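PDB 2OV9: acyl-coenzyme A thioesterase THEM4 from Rhodococcus sp., which probably hydrolyses medium- and long-chain fatty acyl-CoA thioesters to free fatty acids and coenzyme A, as a hotdog-fold member of the THEM4/THEM5 family. Local coordinates for residues Pro90-Glu95 and Leu138-Gly143. Sequence-based numbering, arbitrary orientation.
Sequences PVTGPE and LDHVLG
Val91 and Thr92 pack against the ring of His140 in a small, buried, mainly apolar contact between the loop that joins helix 51-67 to strand 105-106 and the central helix of the hotdog fold. The long helix 131-148 carries His140. With CG anti to the backbone N (chi1 -164°), its ring reaches out from the helix to the loop. Val91 CG2 touches His140 CB at 3.5 Å. Val91 CB makes an off-centre CH-pi contact, 4.2 Å from the His140 ring centroid and 29° off the ring normal. Thr92 adds its methyl farther out along the ring, with Thr92 CG2 3.6 Å from both CD2 and NE2 of His140. The hydroxyl of Thr92 is engaged elsewhere, in a hydrogen bond with Asp89, whose carboxylate also accepts a bond from Val91 N. The polar partner of His140 ND1 is NE2 of His130 of the second subunit, so this ring links loop packing to the dimer interface. Replacing His140 by an alanine would probably open a gap beside Val91 and Thr92 and leave that His130 without this hydrogen-bonding mate. Met79 and Thr86 also touch His140. Elsewhere on the helix, Leu138 and Leu142 pack on strand 199-208, while Asp139 and Leu142 touch strand 154-162.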
loop_
_atom_site.group_PDB
_atom_site.type_symbol
_atom_site.label_atom_id
_atom_site.label_comp_id
_atom_site.label_asym_id
_atom_site.label_seq_id
_atom_site.Cartn_x
_atom_site.Cartn_y
_atom_site.Cartn_z
ATOM N N PRO B 90 3.397 0.016 -6.701
ATOM C CA PRO B 90 2.885 -0.949 -5.727
ATOM C C PRO B 90 1.446 -1.429 -5.879
ATOM O O PRO B 90 0.933 -2.072 -4.966
ATOM C CB PRO B 90 3.079 -0.231 -4.379
ATOM C CG PRO B 90 3.034 1.234 -4.717
ATOM C CD PRO B 90 3.610 1.357 -6.108
ATOM N N VAL B 91 0.795 -1.140 -7.000
ATOM C CA VAL B 91 -0.572 -1.642 -7.236
ATOM C C VAL B 91 -0.579 -2.696 -8.328
ATOM O O VAL B 91 -1.218 -3.741 -8.184
ATOM C CB VAL B 91 -1.559 -0.485 -7.615
ATOM C CG1 VAL B 91 -2.981 -1.025 -7.866
ATOM C CG2 VAL B 91 -1.574 0.597 -6.521
ATOM N N THR B 92 0.158 -2.422 -9.409
ATOM C CA THR B 92 0.128 -3.268 -10.609
ATOM C C THR B 92 1.497 -3.845 -11.022
ATOM O O THR B 92 1.558 -4.625 -11.968
ATOM C CB THR B 92 -0.429 -2.496 -11.847
ATOM O OG1 THR B 92 0.603 -1.646 -12.388
ATOM C CG2 THR B 92 -1.660 -1.639 -11.493
ATOM N N GLY B 93 2.581 -3.443 -10.347
ATOM C CA GLY B 93 3.935 -3.808 -10.779
ATOM C C GLY B 93 4.222 -5.297 -10.675
ATOM O O GLY B 93 4.208 -5.839 -9.584
ATOM N N PRO B 94 4.495 -5.965 -11.813
ATOM C CA PRO B 94 4.755 -7.416 -11.762
ATOM C C PRO B 94 5.988 -7.779 -10.956
ATOM O O PRO B 94 6.028 -8.852 -10.371
ATOM C CB PRO B 94 4.956 -7.802 -13.226
ATOM C CG PRO B 94 4.345 -6.692 -14.017
ATOM C CD PRO B 94 4.539 -5.448 -13.195
ATOM N N GLU B 95 6.983 -6.893 -10.917
ATOM C CA GLU B 95 8.183 -7.154 -10.151
ATOM C C GLU B 95 8.152 -6.486 -8.779
ATOM O O GLU B 95 9.171 -6.452 -8.064
ATOM C CB GLU B 95 9.443 -6.750 -10.937
ATOM C CG GLU B 95 9.806 -7.719 -12.055
ATOM C CD GLU B 95 9.389 -7.248 -13.451
ATOM O OE1 GLU B 95 10.107 -6.418 -14.053
ATOM O OE2 GLU B 95 8.385 -7.757 -13.989
ATOM N N LEU B 138 -7.498 2.726 -5.441
ATOM C CA LEU B 138 -8.377 3.676 -6.175
ATOM C C LEU B 138 -7.565 4.848 -6.741
ATOM O O LEU B 138 -7.768 5.261 -7.879
ATOM C CB LEU B 138 -9.549 4.176 -5.300
ATOM C CG LEU B 138 -10.705 3.155 -5.195
ATOM C CD1 LEU B 138 -11.686 3.560 -4.127
ATOM C CD2 LEU B 138 -11.430 3.027 -6.513
ATOM N N ASP B 139 -6.638 5.376 -5.950
ATOM C CA ASP B 139 -5.763 6.421 -6.456
ATOM C C ASP B 139 -5.109 5.980 -7.783
ATOM O O ASP B 139 -5.206 6.677 -8.813
ATOM C CB ASP B 139 -4.695 6.764 -5.412
ATOM C CG ASP B 139 -3.727 7.815 -5.901
ATOM O OD1 ASP B 139 -4.074 9.000 -5.868
ATOM O OD2 ASP B 139 -2.620 7.465 -6.336
ATOM N N HIS B 140 -4.442 4.828 -7.755
ATOM C CA HIS B 140 -3.801 4.296 -8.947
ATOM C C HIS B 140 -4.737 4.072 -10.128
ATOM O O HIS B 140 -4.412 4.433 -11.259
ATOM C CB HIS B 140 -3.082 2.974 -8.673
ATOM C CG HIS B 140 -2.116 2.626 -9.756
ATOM N ND1 HIS B 140 -0.887 3.241 -9.866
ATOM C CD2 HIS B 140 -2.237 1.820 -10.836
ATOM C CE1 HIS B 140 -0.269 2.795 -10.946
ATOM N NE2 HIS B 140 -1.059 1.918 -11.544
ATOM N N VAL B 141 -5.877 3.433 -9.882
ATOM C CA VAL B 141 -6.876 3.271 -10.934
ATOM C C VAL B 141 -7.270 4.583 -11.610
ATOM O O VAL B 141 -7.447 4.609 -12.836
ATOM C CB VAL B 141 -8.137 2.536 -10.413
ATOM C CG1 VAL B 141 -9.158 2.398 -11.523
ATOM C CG2 VAL B 141 -7.722 1.154 -9.951
ATOM N N LEU B 142 -7.434 5.657 -10.821
ATOM C CA LEU B 142 -7.744 6.982 -11.399
ATOM C C LEU B 142 -6.620 7.448 -12.325
ATOM O O LEU B 142 -6.885 8.016 -13.384
ATOM C CB LEU B 142 -7.986 8.061 -10.310
ATOM C CG LEU B 142 -9.147 7.826 -9.326
ATOM C CD1 LEU B 142 -9.349 9.063 -8.473
ATOM C CD2 LEU B 142 -10.410 7.477 -10.088
ATOM N N GLY B 143 -5.374 7.209 -11.921
ATOM C CA GLY B 143 -4.217 7.495 -12.794
ATOM C C GLY B 143 -4.268 6.753 -14.117
ATOM O O GLY B 143 -3.976 7.302 -15.176
#